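Local structure of inorganic pyrophosphatase (Shewanella sp. AS-11, 6LL8) at residues Asp271-Glu274 with Arg275-Lys279; Val225-Asp228 with Ile229-Asp232; Val149-Ser153 with Pro154-Thr158; Gly192-Ala195 with Arg196-Val199. The protein probably hydrolyses inorganic diphosphate to two phosphate ions, with divalent metal ions such as manganese or magnesium held at its active site. All blocks are in the same frame, centred on the assembly; numbering follows the deposited sequence.

Interaction 1. Residues Asp271-Glu274 with Arg275-Lys279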
# COMPACT_ATOMS: atom_id res chain seq x y z
N ASP A 271 -0.99 -5.82 -26.46
CA ASP A 271 -2.21 -4.97 -26.41
C ASP A 271 -2.75 -4.88 -24.97
O ASP A 271 -3.95 -4.63 -24.78
CB ASP A 271 -3.26 -5.51 -27.37
CG ASP A 271 -3.71 -6.92 -27.05
OD1 ASP A 271 -3.11 -7.55 -26.14
OD2 ASP A 271 -4.64 -7.40 -27.74
N LEU A 272 -1.89 -5.04 -23.98
CA LEU A 272 -2.34 -5.14 -22.57
C LEU A 272 -3.25 -3.97 -22.21
O LEU A 272 -4.35 -4.23 -21.67
CB LEU A 272 -1.12 -5.14 -21.65
CG LEU A 272 -1.45 -5.42 -20.19
CD1 LEU A 272 -1.82 -6.86 -19.97
CD2 LEU A 272 -0.30 -5.03 -19.28
N THR A 273 -2.82 -2.73 -22.38
CA THR A 273 -3.62 -1.58 -21.87
C THR A 273 -4.79 -1.28 -22.80
O THR A 273 -5.83 -0.82 -22.31
CB THR A 273 -2.77 -0.35 -21.57
OG1 THR A 273 -2.16 0.14 -22.76
CG2 THR A 273 -1.68 -0.62 -20.56
N GLU A 274 -4.66 -1.57 -24.09
CA GLU A 274 -5.82 -1.49 -25.00
C GLU A 274 -6.94 -2.40 -24.46
O GLU A 274 -8.08 -1.94 -24.34
CB GLU A 274 -5.38 -1.87 -26.42
CG GLU A 274 -6.48 -1.79 -27.47
CD GLU A 274 -5.99 -1.65 -28.91
OE1 GLU A 274 -4.89 -2.17 -29.23
OE2 GLU A 274 -6.70 -1.02 -29.70
N ARG A 275 -6.60 -3.65 -24.14
CA ARG A 275 -7.60 -4.65 -23.70
C ARG A 275 -8.12 -4.28 -22.30
O ARG A 275 -9.36 -4.36 -22.08
CB ARG A 275 -7.02 -6.07 -23.71
CG ARG A 275 -6.85 -6.66 -25.11
CD ARG A 275 -6.48 -8.13 -25.04
NE ARG A 275 -5.18 -8.26 -24.41
CZ ARG A 275 -4.93 -8.79 -23.20
NH1 ARG A 275 -5.89 -9.29 -22.44
NH2 ARG A 275 -3.69 -8.82 -22.76
N ALA A 276 -7.25 -3.92 -21.38
CA ALA A 276 -7.68 -3.69 -19.99
C ALA A 276 -8.46 -2.38 -19.85
O ALA A 276 -9.44 -2.37 -19.11
CB ALA A 276 -6.50 -3.72 -19.05
N TYR A 277 -8.01 -1.29 -20.49
CA TYR A 277 -8.48 0.09 -20.21
C TYR A 277 -9.09 0.75 -21.43
O TYR A 277 -9.59 1.88 -21.30
CB TYR A 277 -7.34 0.95 -19.67
CG TYR A 277 -6.60 0.32 -18.51
CD1 TYR A 277 -7.26 -0.02 -17.34
CD2 TYR A 277 -5.25 0.05 -18.59
CE1 TYR A 277 -6.59 -0.59 -16.28
CE2 TYR A 277 -4.57 -0.54 -17.54
CZ TYR A 277 -5.24 -0.87 -16.38
OH TYR A 277 -4.52 -1.46 -15.38
N GLY A 278 -8.95 0.14 -22.61
CA GLY A 278 -9.35 0.81 -23.86
C GLY A 278 -8.42 1.95 -24.19
O GLY A 278 -8.81 2.83 -25.00
N LYS A 279 -7.19 1.91 -23.70
CA LYS A 279 -6.19 2.98 -23.93
C LYS A 279 -4.86 2.37 -24.30
O LYS A 279 -4.13 1.90 -23.44
CB LYS A 279 -6.12 3.83 -22.68
CG LYS A 279 -7.43 4.54 -22.41
CD LYS A 279 -7.35 5.62 -21.40
CE LYS A 279 -8.69 6.27 -21.18
NZ LYS A 279 -8.60 7.47 -20.34
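Arg275 N, Ala276 N and Tyr277 N each donate to the carbonyl oxygen four residues back, Asp271 O, Leu272 O and Thr273 O, at 2.9 Å in every case, which establishes 272-277 as a short alpha-helix with Asp271 at its N-cap. The helix joins strands 260-267 and 285-289 of the DHHA2 domain. Asp271 makes no capping bond with its side chain. Its CG lies between its own backbone N and carbonyl carbon (chi1 61°), which turns OD1 to Arg275, where NE donates to it at 2.8 Å in a nearly straight salt bridge (N-H...O 167°). The acid sits at the guanidinium edge, in that group's plane, yet OD1 is met from above the carboxylate plane. With the two planes 47° apart, a single prong is formed rather than a paired one, and it belongs to one of two modelled conformers of Arg275. Were Asp271 replaced by an alanine, Arg275 NE would probably be left without its carboxylate mate and the bent guanidinium arm freer to swing, with the Ser269 bond to NH2 left to steady it. Toward helix 294-307, Leu272 packs on Phe306, and Ala276 and Tyr277 on Leu302, while Tyr277 OH is bonded to Val298 O. The helix ends just before Gly278, whose phi is positive and whose N reaches Glu274 O weakly. Thr273 ties the exit down: its O takes a weak, 3.4 Å bond from Lys279 N, and its OG1 donates to Lys279 O at 2.7 Å, in the carbonyl plane.

Interaction 2. Residues Val225-Asp228 with Ile229-Asp232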
# COMPACT_ATOMS: atom_id res chain seq x y z
N VAL A 225 9.19 15.83 -12.45
CA VAL A 225 10.39 15.34 -11.71
C VAL A 225 10.92 14.08 -12.39
O VAL A 225 12.08 13.74 -12.15
CB VAL A 225 10.14 15.11 -10.20
CG1 VAL A 225 9.83 16.42 -9.48
CG2 VAL A 225 9.11 14.01 -9.96
N PHE A 226 10.12 13.39 -13.18
CA PHE A 226 10.57 12.14 -13.84
C PHE A 226 11.11 12.37 -15.25
O PHE A 226 11.54 11.40 -15.87
CB PHE A 226 9.43 11.12 -13.87
CG PHE A 226 9.04 10.67 -12.49
CD1 PHE A 226 9.97 10.11 -11.62
CD2 PHE A 226 7.76 10.91 -12.04
CE1 PHE A 226 9.62 9.75 -10.33
CE2 PHE A 226 7.40 10.49 -10.76
CZ PHE A 226 8.34 9.96 -9.90
N ASP A 227 11.11 13.59 -15.75
CA ASP A 227 11.45 13.78 -17.17
C ASP A 227 12.85 13.24 -17.48
O ASP A 227 13.00 12.48 -18.48
CB ASP A 227 11.34 15.25 -17.55
CG ASP A 227 9.92 15.78 -17.65
OD1 ASP A 227 8.98 14.99 -17.69
OD2 ASP A 227 9.78 17.01 -17.77
N ASP A 228 13.84 13.53 -16.65
CA ASP A 228 15.24 13.19 -16.99
C ASP A 228 15.51 11.69 -16.80
O ASP A 228 16.36 11.14 -17.51
CB ASP A 228 16.25 14.01 -16.19
CG ASP A 228 16.25 15.49 -16.54
OD1 ASP A 228 15.70 15.87 -17.60
OD2 ASP A 228 16.81 16.27 -15.74
N ILE A 229 14.79 11.04 -15.88
CA ILE A 229 15.08 9.63 -15.45
C ILE A 229 14.10 8.67 -16.12
O ILE A 229 14.26 7.46 -15.93
CB ILE A 229 15.07 9.43 -13.91
CG1 ILE A 229 15.77 8.12 -13.50
CG2 ILE A 229 13.67 9.48 -13.32
CD1 ILE A 229 16.03 7.99 -11.98
N LYS A 230 13.15 9.16 -16.90
CA LYS A 230 12.09 8.29 -17.46
C LYS A 230 12.69 7.14 -18.28
O LYS A 230 12.27 5.98 -18.10
CB LYS A 230 11.06 9.10 -18.25
CG LYS A 230 9.77 8.35 -18.48
CD LYS A 230 8.70 9.23 -19.06
CE LYS A 230 8.29 10.32 -18.09
NZ LYS A 230 7.17 11.11 -18.61
N ALA A 231 13.62 7.42 -19.18
CA ALA A 231 14.23 6.35 -20.00
C ALA A 231 14.92 5.32 -19.10
O ALA A 231 14.88 4.11 -19.41
CB ALA A 231 15.15 6.95 -21.02
N ASP A 232 15.57 5.77 -18.03
CA ASP A 232 16.24 4.87 -17.05
C ASP A 232 15.19 4.00 -16.35
O ASP A 232 15.43 2.82 -16.13
CB ASP A 232 17.08 5.66 -16.04
CG ASP A 232 18.33 6.34 -16.63
OD1 ASP A 232 18.69 5.96 -17.72
OD2 ASP A 232 18.86 7.22 -15.95
O HOH W 1 14.27 12.68 -13.54
O HOH W 2 7.66 13.00 -16.56
O HOH W 3 14.16 10.31 -19.98
O HOH W 4 16.62 8.49 -18.23
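Phe226 CD1 and Ile229 CG2 form the apolar contact of the water-bridged entrance to helix 230-243, 4.1 Å apart, in the Ile229 conformer described here. The methyl comes to the edge of the phenyl ring, near its plane, and one face of that ring is covered by Val225 CG2. The backbone bond that accompanies it, Ile229 N to Phe226 O, is weak at 3.3 Å. Three i to i+4 pairs, Val225-Ile229, Asp227-Ala231 and Asp228-Asp232, are bridged by water. One water joins Val225 O to Ile229 N, weakly at the nitrogen, and another donates to Asp227 O and accepts from Ala231 N. Charge is handled in the same indirect way: Asp227 OD1 and Lys230 NZ stay 4.4 Å apart, beyond a salt bridge, and share a water 2.6 Å from OD1 and 2.8 Å from NZ. The bend of the Lys230 chain at chi3 (-65°) lets NZ reach the shared water and the salt bridge to Glu262. Further out, Phe226 packs on Leu218, Val220 and Leu253 of the mixed sheet of the DHHA2 domain; the turn follows strand 211-220. In the last bridge, a water donates to Asp228 O at 2.8 Å and accepts from Asp232 N at 2.9 Å.

Interaction 3. Residues Val149-Ser153 with Pro154-Thr158; sequences VIFKS and PTCTT
Ser153 and Cys156 close a type I beta turn: Cys156 N donates to Ser153 O at 3.0 Å with an N-H...O angle of 164°, although the donor stands 49° above the carbonyl plane. Both side chains also work across the turn. Ser153 OG lies 3.1 Å from Thr155 OG1 in a hydroxyl-hydroxyl hydrogen bond that either could donate. Cys156 holds SG anti to its backbone N (chi1 -168°), which directs the sulfur back to Phe151, 3.7 Å from CA and 3.8 Å from CD1. This sulfur-aromatic contact is oblique, with SG 4.8 Å from the ring centroid. Pro154 occupies the second position of the turn, its ring locking phi there and its side chain resting on Gln297 of helix 294-307. With a glycine in place of this proline, that corner would probably be free to turn about N-CA and a gap would open beside Gln297, putting the Ser153 to Cys156 bond at risk. The ring of Phe151 is itself lodged against Phe176, Ile161 and Val164. Upstream, Lys152 N bonded to Val149 O marks a type I' turn, which begins in the Schellman motif ending helix 134-147. Thr155 touches Lys295 and its side chain is about 6 Å from the bound imidodiphosphate. These consecutive turns lie between metal-binding Asp147 and helix 158-171, and their nearness to the ligand is consistent with a place beside the pyrophosphatase active site.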
# COMPACT_ATOMS: atom_id res chain seq x y z
N VAL A 149 -4.87 9.85 -0.58
CA VAL A 149 -4.31 10.98 -1.36
C VAL A 149 -5.01 12.27 -0.92
O VAL A 149 -5.55 13.04 -1.74
CB VAL A 149 -4.30 10.74 -2.88
CG1 VAL A 149 -3.45 11.81 -3.57
CG2 VAL A 149 -3.79 9.35 -3.21
N ILE A 150 -5.01 12.52 0.37
CA ILE A 150 -5.62 13.75 0.92
C ILE A 150 -7.07 13.83 0.45
O ILE A 150 -7.58 14.92 0.09
CB ILE A 150 -4.82 15.03 0.61
CG1 ILE A 150 -3.31 14.82 0.46
CG2 ILE A 150 -5.14 16.07 1.67
CD1 ILE A 150 -2.53 16.06 0.01
N PHE A 151 -7.75 12.70 0.48
CA PHE A 151 -9.19 12.55 0.14
C PHE A 151 -9.44 12.63 -1.37
O PHE A 151 -10.61 12.56 -1.77
CB PHE A 151 -10.10 13.51 0.89
CG PHE A 151 -9.89 13.61 2.37
CD1 PHE A 151 -9.49 12.54 3.15
CD2 PHE A 151 -10.25 14.77 3.02
CE1 PHE A 151 -9.39 12.66 4.52
CE2 PHE A 151 -10.16 14.89 4.39
CZ PHE A 151 -9.72 13.82 5.15
N LYS A 152 -8.41 12.76 -2.19
CA LYS A 152 -8.62 12.87 -3.65
C LYS A 152 -8.85 11.52 -4.32
O LYS A 152 -9.45 11.45 -5.38
CB LYS A 152 -7.38 13.50 -4.30
CG LYS A 152 -7.04 14.92 -3.87
CD LYS A 152 -5.67 15.38 -4.38
CE LYS A 152 -5.31 16.81 -3.99
NZ LYS A 152 -4.56 17.43 -5.08
N SER A 153 -8.32 10.46 -3.75
CA SER A 153 -8.42 9.14 -4.39
C SER A 153 -9.87 8.70 -4.44
O SER A 153 -10.59 8.87 -3.45
CB SER A 153 -7.60 8.13 -3.65
OG SER A 153 -7.67 6.87 -4.30
N PRO A 154 -10.30 8.00 -5.49
CA PRO A 154 -11.66 7.47 -5.53
C PRO A 154 -11.91 6.34 -4.54
O PRO A 154 -13.06 5.97 -4.37
CB PRO A 154 -11.83 7.00 -6.97
CG PRO A 154 -10.47 6.69 -7.42
CD PRO A 154 -9.58 7.73 -6.74
N THR A 155 -10.87 5.85 -3.86
CA THR A 155 -11.08 4.90 -2.77
C THR A 155 -11.60 5.59 -1.52
O THR A 155 -12.07 4.92 -0.61
CB THR A 155 -9.81 4.13 -2.43
OG1 THR A 155 -8.85 5.08 -2.00
CG2 THR A 155 -9.33 3.33 -3.60
N CYS A 156 -11.49 6.90 -1.44
CA CYS A 156 -11.88 7.62 -0.21
C CYS A 156 -13.39 7.52 -0.02
O CYS A 156 -14.15 7.67 -0.98
CB CYS A 156 -11.45 9.08 -0.29
SG CYS A 156 -11.58 9.95 1.28
N THR A 157 -13.79 7.28 1.21
CA THR A 157 -15.20 7.23 1.61
C THR A 157 -15.43 8.23 2.73
O THR A 157 -14.51 8.71 3.37
CB THR A 157 -15.61 5.83 2.07
OG1 THR A 157 -14.99 5.54 3.32
CG2 THR A 157 -15.26 4.77 1.05
N THR A 158 -16.70 8.50 3.02
CA THR A 158 -17.08 9.32 4.19
C THR A 158 -16.46 8.75 5.47
O THR A 158 -16.02 9.52 6.32
CB THR A 158 -18.60 9.38 4.31
OG1 THR A 158 -19.11 9.88 3.07
CG2 THR A 158 -19.01 10.24 5.48
O HOH W 5 -14.03 9.23 -3.25

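Interaction 4. Residues Gly192-Ala195 with Arg196-Val199; sequences GTPA and RDLV
The carboxylate of Asp197 meets the Pro194 ring through one oxygen, OD2, which lies 3.5 Å from CD and 3.6 Å from CG. The other flat group, the guanidinium of Arg196, leads off instead to helix 230-243, where NE forms a salt bridge with Asp236 and NH1 one with Glu243. Asp197 also brings its CB to 3.5 Å from Pro194 O, so it touches Pro194 through its carboxylate and through CB. Placed in the first turn of helix 195-199, the carboxylate would probably be stabilised by the helix's N-terminal end. Pro194 is the N-cap residue, and its O accepts from Leu198 N at 3.1 Å, while Ala195 O accepts from Val199 N at 2.9 Å with an N-H...O angle of 169°. Before the cap, Thr193 divides its two branches. With CG2 anti to the backbone N, the methyl faces Leu198, 3.6 Å from CD2 and 3.7 Å from CG, whereas OG1 is bonded to Val190 O. Leu198 goes on to pack against Val190 and Ile229. Apolar contact between the residue preceding the N-cap and the one four places beyond the cap is the hydrophobic staple, here starting a short helix of the DHHA2 domain.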
# COMPACT_ATOMS: atom_id res chain seq x y z
N GLY A 192 18.40 12.16 -7.26
CA GLY A 192 19.59 11.35 -7.00
C GLY A 192 19.27 9.94 -6.56
O GLY A 192 20.14 9.25 -6.09
N THR A 193 18.02 9.51 -6.65
CA THR A 193 17.65 8.13 -6.27
C THR A 193 17.83 7.21 -7.47
O THR A 193 17.31 7.51 -8.55
CB THR A 193 16.21 8.10 -5.78
OG1 THR A 193 16.10 9.06 -4.74
CG2 THR A 193 15.80 6.73 -5.28
N PRO A 194 18.53 6.07 -7.31
CA PRO A 194 18.68 5.13 -8.43
C PRO A 194 17.34 4.66 -8.99
O PRO A 194 16.37 4.46 -8.22
CB PRO A 194 19.48 3.99 -7.79
CG PRO A 194 20.25 4.59 -6.65
CD PRO A 194 19.30 5.65 -6.13
N ALA A 195 17.28 4.40 -10.27
CA ALA A 195 16.05 3.94 -10.94
C ALA A 195 15.47 2.74 -10.20
O ALA A 195 14.26 2.72 -9.97
CB ALA A 195 16.32 3.66 -12.39
N ARG A 196 16.27 1.74 -9.87
CA ARG A 196 15.70 0.51 -9.27
C ARG A 196 15.05 0.84 -7.93
O ARG A 196 14.01 0.25 -7.59
CB ARG A 196 16.75 -0.60 -9.16
CG ARG A 196 16.27 -1.84 -8.42
CD ARG A 196 15.09 -2.55 -9.06
NE ARG A 196 15.27 -2.92 -10.46
CZ ARG A 196 15.72 -4.10 -10.87
NH1 ARG A 196 16.02 -5.04 -10.02
NH2 ARG A 196 15.83 -4.35 -12.16
N ASP A 197 15.64 1.74 -7.16
CA ASP A 197 15.08 2.10 -5.85
C ASP A 197 13.73 2.78 -6.05
O ASP A 197 12.82 2.56 -5.23
CB ASP A 197 16.05 2.96 -5.04
CG ASP A 197 17.31 2.26 -4.56
OD1 ASP A 197 17.32 1.02 -4.53
OD2 ASP A 197 18.21 2.97 -4.14
N LEU A 198 13.56 3.57 -7.12
CA LEU A 198 12.25 4.18 -7.39
C LEU A 198 11.26 3.13 -7.88
O LEU A 198 10.10 3.10 -7.41
CB LEU A 198 12.41 5.29 -8.42
CG LEU A 198 13.19 6.52 -7.96
CD1 LEU A 198 13.37 7.47 -9.12
CD2 LEU A 198 12.52 7.22 -6.78
N VAL A 199 11.66 2.26 -8.79
CA VAL A 199 10.75 1.21 -9.30
C VAL A 199 10.23 0.39 -8.10
O VAL A 199 9.06 0.04 -8.08
CB VAL A 199 11.45 0.34 -10.36
CG1 VAL A 199 10.65 -0.88 -10.71
CG2 VAL A 199 11.79 1.15 -11.59

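All four interactions are local turns or helix ends, but their settings differ. Interactions 2 and 4 are neighbours, with centres about 10 Å apart, and they touch: in the conformer given, Ile229 CD1 packs 3.7 Å from Thr193 O. Interaction 4 thus packs on the entrance that interaction 2 forms, and its Arg196 and Val199 on helix 230-243 beyond it. Interaction 1, in the same domain, is about 24 Å from interaction 2 between centres. Partly buried, interactions 1 and 4 rely on direct helical bonds, whereas interaction 2, at the surface, is bridged by water. Interaction 3, also a surface contact, combines turns and a sulfur-aromatic contact beside the ligand site. Interactions 1 and 3 both press on helix 294-307.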